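Local coordinates for protein TRAP dicarboxylate transporter-DctP subunit (Desulfovibrio desulfuricans subsp. desulfuricans, PDB 4NHB) that binds sn-glycerol-3-phosphate and, as a periplasmic solute-binding protein of the TRAP family, probably delivers it to a membrane transporter, at residues K37-E41 and P42-G46; M47-F50 and G51-L54. All blocks are in the same frame, centred on the assembly; numbering follows the deposited sequence.

Contact 1 (K37-E41 and P42-G46); sequences KPEGE and PETIG. With G3P (sn-glycerol-3-phosphate), chain P.
Glu41 and Glu43 meet at the N-cap of helix 42-57, which follows a type II beta turn from Pro38 to Glu41. The Glu41 side chain starts with CG anti to the backbone N (chi1 -155°) and bends at CG. This brings OE2 back over the start of the helix, where it accepts from Glu43 N at 2.9 Å. Ile45 N bonds to Glu41 O and opens the helical hydrogen-bond pattern. Thr44 faces the turn. Its OG1 donates to Pro38 O at 2.9 Å from above the carbonyl plane, and Glu41 N reaches the same oxygen from the opposite face. Lys37 and Glu43 cross at about a right angle, with Lys37 CG 3.7 Å from Glu43 OE1. Glu43 stretches out and hydrogen-bonds through OE2 to His238, which binds sn-glycerol-3-phosphate, and through OE1 to Met36 N. Beyond this crossing Lys37 leads away from the helix into the pocket. Lys37 NZ donates to O4P of sn-glycerol-3-phosphate at 2.7 Å and forms a salt bridge with Asp215. One water ties the two segments together: it accepts from Lys37 N at 2.9 Å and donates to Glu43 OE1 at 2.7 Å and to Thr44 OG1 at 3.0 Å.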
ATOM      1  N   LYS A  37       4.408  -3.645   8.208  1.00  4.40           N
ATOM      2  CA  LYS A  37       3.616  -2.728   9.031  1.00  5.46           C
ATOM      3  C   LYS A  37       3.433  -3.221  10.473  1.00  8.34           C
ATOM      4  O   LYS A  37       3.533  -4.416  10.769  1.00  8.95           O
ATOM      5  CB  LYS A  37       2.247  -2.400   8.392  1.00  6.50           C
ATOM      6  CG  LYS A  37       2.283  -1.754   7.015  1.00  6.96           C
ATOM      7  CD  LYS A  37       3.018  -0.386   7.020  1.00  5.89           C
ATOM      8  CE  LYS A  37       3.089   0.210   5.609  1.00  5.89           C
ATOM      9  NZ  LYS A  37       3.559   1.637   5.611  1.00  7.64           N
ATOM     10  N   PRO A  38       3.217  -2.288  11.403  1.00  9.89           N
ATOM     11  CA  PRO A  38       2.965  -2.700  12.782  1.00  6.54           C
ATOM     12  C   PRO A  38       1.562  -3.335  12.994  1.00  7.13           C
ATOM     13  O   PRO A  38       0.664  -3.291  12.141  1.00 10.31           O
ATOM     14  CB  PRO A  38       3.126  -1.406  13.565  1.00 14.22           C
ATOM     15  CG  PRO A  38       2.781  -0.386  12.607  1.00 15.27           C
ATOM     16  CD  PRO A  38       3.242  -0.828  11.262  1.00  9.67           C
ATOM     17  N   GLU A  39       1.403  -3.953  14.152  1.00 16.68           N
ATOM     18  CA  GLU A  39       0.111  -4.472  14.584  1.00 18.83           C
ATOM     19  C   GLU A  39      -0.884  -3.328  14.615  1.00 17.54           C
ATOM     20  O   GLU A  39      -0.501  -2.193  14.849  1.00 15.50           O
ATOM     21  CB  GLU A  39       0.241  -5.096  15.965  1.00 14.10           C
ATOM     22  CG  GLU A  39       1.081  -6.342  15.976  1.00 19.86           C
ATOM     23  CD  GLU A  39       0.357  -7.527  15.361  1.00 21.19           C
ATOM     24  OE1 GLU A  39      -0.887  -7.481  15.292  1.00 24.18           O
ATOM     25  OE2 GLU A  39       1.026  -8.481  14.928  1.00 19.52           O
ATOM     26  N   GLY A  40      -2.143  -3.648  14.312  1.00 14.41           N
ATOM     27  CA  GLY A  40      -3.256  -2.717  14.290  1.00 13.34           C
ATOM     28  C   GLY A  40      -3.310  -1.876  13.031  1.00 19.06           C
ATOM     29  O   GLY A  40      -4.139  -1.004  12.922  1.00 18.43           O
ATOM     30  N   GLU A  41      -2.403  -2.119  12.094  1.00 11.01           N
ATOM     31  CA  GLU A  41      -2.388  -1.372  10.828  1.00 12.81           C
ATOM     32  C   GLU A  41      -3.055  -2.275   9.784  1.00 16.83           C
ATOM     33  O   GLU A  41      -2.932  -3.505   9.851  1.00 15.07           O
ATOM     34  CB  GLU A  41      -0.945  -1.010  10.468  1.00 10.78           C
ATOM     35  CG  GLU A  41      -0.760   0.217   9.553  1.00 12.17           C
ATOM     36  CD  GLU A  41      -0.654  -0.148   8.079  1.00 11.66           C
ATOM     37  OE1 GLU A  41      -0.244   0.717   7.259  1.00  7.08           O
ATOM     38  OE2 GLU A  41      -1.065  -1.274   7.721  1.00  8.98           O
ATOM     39  N   PRO A  42      -3.796  -1.681   8.825  1.00 16.85           N
ATOM     40  CA  PRO A  42      -4.595  -2.551   7.949  1.00 12.09           C
ATOM     41  C   PRO A  42      -3.859  -3.679   7.250  1.00 11.19           C
ATOM     42  O   PRO A  42      -4.482  -4.735   7.162  1.00 16.43           O
ATOM     43  CB  PRO A  42      -5.229  -1.592   6.945  1.00 15.95           C
ATOM     44  CG  PRO A  42      -5.286  -0.246   7.693  1.00 18.87           C
ATOM     45  CD  PRO A  42      -4.079  -0.248   8.624  1.00 17.94           C
ATOM     46  N   GLU A  43      -2.600  -3.514   6.821  1.00 10.21           N
ATOM     47  CA  GLU A  43      -1.868  -4.614   6.176  1.00 10.84           C
ATOM     48  C   GLU A  43      -1.784  -5.814   7.123  1.00 14.97           C
ATOM     49  O   GLU A  43      -2.167  -6.951   6.784  1.00 11.48           O
ATOM     50  CB  GLU A  43      -0.486  -4.161   5.732  1.00 15.62           C
ATOM     51  CG  GLU A  43       0.262  -5.228   4.935  1.00 12.70           C
ATOM     52  CD  GLU A  43       1.723  -4.899   4.726  1.00 17.67           C
ATOM     53  OE1 GLU A  43       2.591  -5.191   5.595  1.00 14.07           O
ATOM     54  OE2 GLU A  43       2.024  -4.418   3.640  1.00 17.71           O
ATOM     55  N   THR A  44      -1.364  -5.536   8.343  1.00 12.50           N
ATOM     56  CA  THR A  44      -1.142  -6.555   9.338  1.00 10.17           C
ATOM     57  C   THR A  44      -2.430  -7.240   9.794  1.00 10.64           C
ATOM     58  O   THR A  44      -2.455  -8.451   9.968  1.00  9.11           O
ATOM     59  CB  THR A  44      -0.440  -5.944  10.524  1.00 14.44           C
ATOM     60  OG1 THR A  44       0.723  -5.254  10.052  1.00 11.61           O
ATOM     61  CG2 THR A  44      -0.027  -7.012  11.507  1.00 15.92           C
ATOM     62  N   ILE A  45      -3.468  -6.450  10.041  1.00 13.47           N
ATOM     63  CA  ILE A  45      -4.799  -6.989  10.316  1.00 16.93           C
ATOM     64  C   ILE A  45      -5.222  -7.954   9.190  1.00 13.23           C
ATOM     65  O   ILE A  45      -5.705  -9.053   9.437  1.00 21.49           O
ATOM     66  CB  ILE A  45      -5.823  -5.854  10.403  1.00 23.91           C
ATOM     67  CG1 ILE A  45      -5.473  -4.908  11.560  1.00 23.78           C
ATOM     68  CG2 ILE A  45      -7.230  -6.441  10.557  1.00 24.25           C
ATOM     69  CD1 ILE A  45      -6.231  -3.577  11.518  1.00 15.56           C
ATOM     70  N   GLY A  46      -5.011  -7.519   7.953  1.00 12.54           N
ATOM     71  CA  GLY A  46      -5.255  -8.325   6.777  1.00 16.58           C
ATOM     72  C   GLY A  46      -4.564  -9.671   6.800  1.00 11.81           C
ATOM     73  O   GLY A  46      -5.182 -10.690   6.509  1.00 11.60           O
TER
HETATM   74  O1  G3P P 414       2.546   0.680  -1.582  1.00  8.17           O
HETATM   75  C1  G3P P 414       3.688   1.458  -1.372  1.00  5.69           C
HETATM   76  C2  G3P P 414       3.666   2.052   0.042  1.00  9.61           C
HETATM   77  O2  G3P P 414       3.605   1.009   0.977  1.00  7.84           O
HETATM   78  C3  G3P P 414       4.939   2.883   0.266  1.00  5.07           C
HETATM   79  O1P G3P P 414       4.680   3.860   1.224  1.00  6.91           O
HETATM   80  O4P G3P P 414       4.309   2.413   3.147  1.00  8.98           O
HETATM   81  O2P G3P P 414       6.665   3.247   2.667  1.00  4.76           O
HETATM   82  O3P G3P P 414       4.953   4.819   3.569  1.00  7.17           O
HETATM   83  P   G3P P 414       5.190   3.560   2.741  1.00  5.82           P
HETATM   84  O   HOH W   1       2.789  -6.092   8.105  1.00  7.93           O

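Contact 2 (M47-F50 and G51-L54); sequences MHLF and GKYL
Met47 O accepts from Gly51 N at 3.0 Å, the first of four successive i to i+4 backbone bonds here. The Met47 side chain turns away from the following turn and packs on Met33, Val66 and Leu240. His48 O takes Lys52 N at 2.8 Å, while its imidazole reaches back along the helix and hydrogen-bonds through NE2 to Glu39. Leu49 and Lys52 lie side by side and point the same way. The Lys52 chain bends at chi3 (78°), which leaves NZ 3.6 Å from Leu49 CD2. Leu49 O accepts from Tyr53 N, and Leu49 CB lies 4.2 Å from Tyr53 CE2 in a loose apolar contact. The Tyr53 hydroxyl is hydrogen-bonded to Asp268. Phe50 has CG anti to its backbone N (chi1 166°), and its ring runs alongside Leu54. Leu54 CB sits over one ring face, and Leu54 CD2 is 3.8 Å from Phe50 CZ. Both residues are buried against Val64 of strand 63-67. Phe50 and Leu54 meet both the sheet and helix 252-286; Tyr53 packs on helix 252-286. This is the packing of the helix in a beta-alpha-beta crossover, made here by strand 30-34, helix 42-57 and strand 63-67.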
ATOM      1  N   MET A  47      -3.283  -9.664   7.135  1.00  6.27           N
ATOM      2  CA  MET A  47      -2.458 -10.863   7.197  1.00  9.51           C
ATOM      3  C   MET A  47      -2.994 -11.869   8.184  1.00 10.23           C
ATOM      4  O   MET A  47      -3.110 -13.073   7.881  1.00 16.46           O
ATOM      5  CB  MET A  47      -1.041 -10.442   7.619  1.00 13.05           C
ATOM      6  CG  MET A  47      -0.352  -9.610   6.526  1.00 17.48           C
ATOM      7  SD  MET A  47       1.106  -8.708   7.114  1.00 16.58           S
ATOM      8  CE  MET A  47       2.199 -10.090   7.089  1.00 10.86           C
ATOM      9  N   HIS A  48      -3.324 -11.391   9.367  1.00  7.49           N
ATOM     10  CA  HIS A  48      -3.849 -12.276  10.394  1.00 18.79           C
ATOM     11  C   HIS A  48      -5.203 -12.850   9.972  1.00 17.31           C
ATOM     12  O   HIS A  48      -5.476 -14.042  10.177  1.00 17.77           O
ATOM     13  CB  HIS A  48      -3.995 -11.543  11.729  1.00 18.21           C
ATOM     14  CG  HIS A  48      -2.693 -11.232  12.410  1.00 18.00           C
ATOM     15  ND1 HIS A  48      -1.838 -12.209  12.877  1.00 17.72           N
ATOM     16  CD2 HIS A  48      -2.101 -10.046  12.695  1.00 14.43           C
ATOM     17  CE1 HIS A  48      -0.778 -11.636  13.423  1.00 22.80           C
ATOM     18  NE2 HIS A  48      -0.913 -10.324  13.319  1.00 20.39           N
ATOM     19  N   LEU A  49      -6.054 -12.008   9.387  1.00 15.31           N
ATOM     20  CA  LEU A  49      -7.389 -12.458   9.008  1.00 16.04           C
ATOM     21  C   LEU A  49      -7.226 -13.529   7.947  1.00 19.99           C
ATOM     22  O   LEU A  49      -7.896 -14.555   8.015  1.00 15.93           O
ATOM     23  CB  LEU A  49      -8.309 -11.328   8.493  1.00 10.14           C
ATOM     24  CG  LEU A  49      -8.829 -10.235   9.425  1.00 16.70           C
ATOM     25  CD1 LEU A  49      -9.446  -9.082   8.614  1.00 11.29           C
ATOM     26  CD2 LEU A  49      -9.844 -10.816  10.395  1.00 22.02           C
ATOM     27  N   PHE A  50      -6.340 -13.310   6.976  1.00 12.03           N
ATOM     28  CA  PHE A  50      -6.059 -14.358   5.988  1.00 14.41           C
ATOM     29  C   PHE A  50      -5.675 -15.663   6.650  1.00 19.62           C
ATOM     30  O   PHE A  50      -6.092 -16.750   6.207  1.00 13.44           O
ATOM     31  CB  PHE A  50      -4.934 -13.964   5.048  1.00 12.44           C
ATOM     32  CG  PHE A  50      -4.376 -15.112   4.252  1.00  8.87           C
ATOM     33  CD1 PHE A  50      -4.915 -15.442   3.022  1.00  8.87           C
ATOM     34  CD2 PHE A  50      -3.310 -15.847   4.731  1.00 12.44           C
ATOM     35  CE1 PHE A  50      -4.396 -16.484   2.260  1.00 14.49           C
ATOM     36  CE2 PHE A  50      -2.803 -16.911   3.987  1.00 11.79           C
ATOM     37  CZ  PHE A  50      -3.333 -17.214   2.746  1.00 15.04           C
ATOM     38  N   GLY A  51      -4.867 -15.547   7.696  1.00 18.85           N
ATOM     39  CA  GLY A  51      -4.372 -16.707   8.409  1.00 25.12           C
ATOM     40  C   GLY A  51      -5.520 -17.416   9.102  1.00 26.59           C
ATOM     41  O   GLY A  51      -5.663 -18.652   9.005  1.00 27.03           O
ATOM     42  N   LYS A  52      -6.340 -16.625   9.787  1.00 18.37           N
ATOM     43  CA  LYS A  52      -7.515 -17.142  10.481  1.00 18.53           C
ATOM     44  C   LYS A  52      -8.482 -17.858   9.541  1.00 21.08           C
ATOM     45  O   LYS A  52      -8.939 -18.964   9.822  1.00 31.30           O
ATOM     46  CB  LYS A  52      -8.248 -16.008  11.199  1.00 27.87           C
ATOM     47  CG  LYS A  52      -9.438 -16.468  12.071  1.00 31.03           C
ATOM     48  CD  LYS A  52     -10.176 -15.276  12.623  1.00 31.06           C
ATOM     49  CE  LYS A  52     -11.100 -14.639  11.561  1.00 35.28           C
ATOM     50  NZ  LYS A  52     -11.796 -13.394  12.045  1.00 30.00           N
ATOM     51  N   TYR A  53      -8.799 -17.213   8.431  1.00 19.52           N
ATOM     52  CA  TYR A  53      -9.696 -17.776   7.439  1.00 21.67           C
ATOM     53  C   TYR A  53      -9.127 -19.058   6.796  1.00 27.90           C
ATOM     54  O   TYR A  53      -9.847 -20.037   6.575  1.00 26.09           O
ATOM     55  CB  TYR A  53      -9.974 -16.729   6.372  1.00 17.26           C
ATOM     56  CG  TYR A  53     -10.882 -15.589   6.789  1.00 14.24           C
ATOM     57  CD1 TYR A  53     -11.972 -15.801   7.614  1.00 18.85           C
ATOM     58  CD2 TYR A  53     -10.677 -14.292   6.305  1.00  9.57           C
ATOM     59  CE1 TYR A  53     -12.809 -14.762   7.978  1.00 17.33           C
ATOM     60  CE2 TYR A  53     -11.508 -13.254   6.655  1.00 19.47           C
ATOM     61  CZ  TYR A  53     -12.588 -13.483   7.490  1.00 20.22           C
ATOM     62  OH  TYR A  53     -13.424 -12.440   7.855  1.00 18.37           O
ATOM     63  N   LEU A  54      -7.837 -19.073   6.502  1.00 19.55           N
ATOM     64  CA  LEU A  54      -7.248 -20.216   5.802  1.00 19.04           C
ATOM     65  C   LEU A  54      -7.199 -21.471   6.662  1.00 24.18           C
ATOM     66  O   LEU A  54      -7.323 -22.603   6.159  1.00 27.21           O
ATOM     67  CB  LEU A  54      -5.832 -19.892   5.349  1.00 23.08           C
ATOM     68  CG  LEU A  54      -5.152 -21.074   4.664  1.00 20.48           C
ATOM     69  CD1 LEU A  54      -6.019 -21.524   3.479  1.00 23.41           C
ATOM     70  CD2 LEU A  54      -3.703 -20.714   4.257  1.00 16.41           C
TER

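Overall arrangement
Both contacts belong to helix 42-57 and its approach. Contact 1 is the start of the helix and the loop before it; contact 2 is the continuous helix further on. Their centres are 12 Å apart. Each is partly buried, but what is buried differs. In contact 1 it is mostly polar: carboxylates, a hydroxyl and the lysine that meets the phosphate. In contact 2 it is apolar, with Met47, Phe50 and Leu54 set against the sheet, while His48 and Lys52 are exposed. A probable hydrogen bond between Glu39 and His48 joins the two contacts. Helix 252-286 touches both, through Pro42 and Ile45 in one and Leu49, Phe50, Tyr53 and Leu54 in the other.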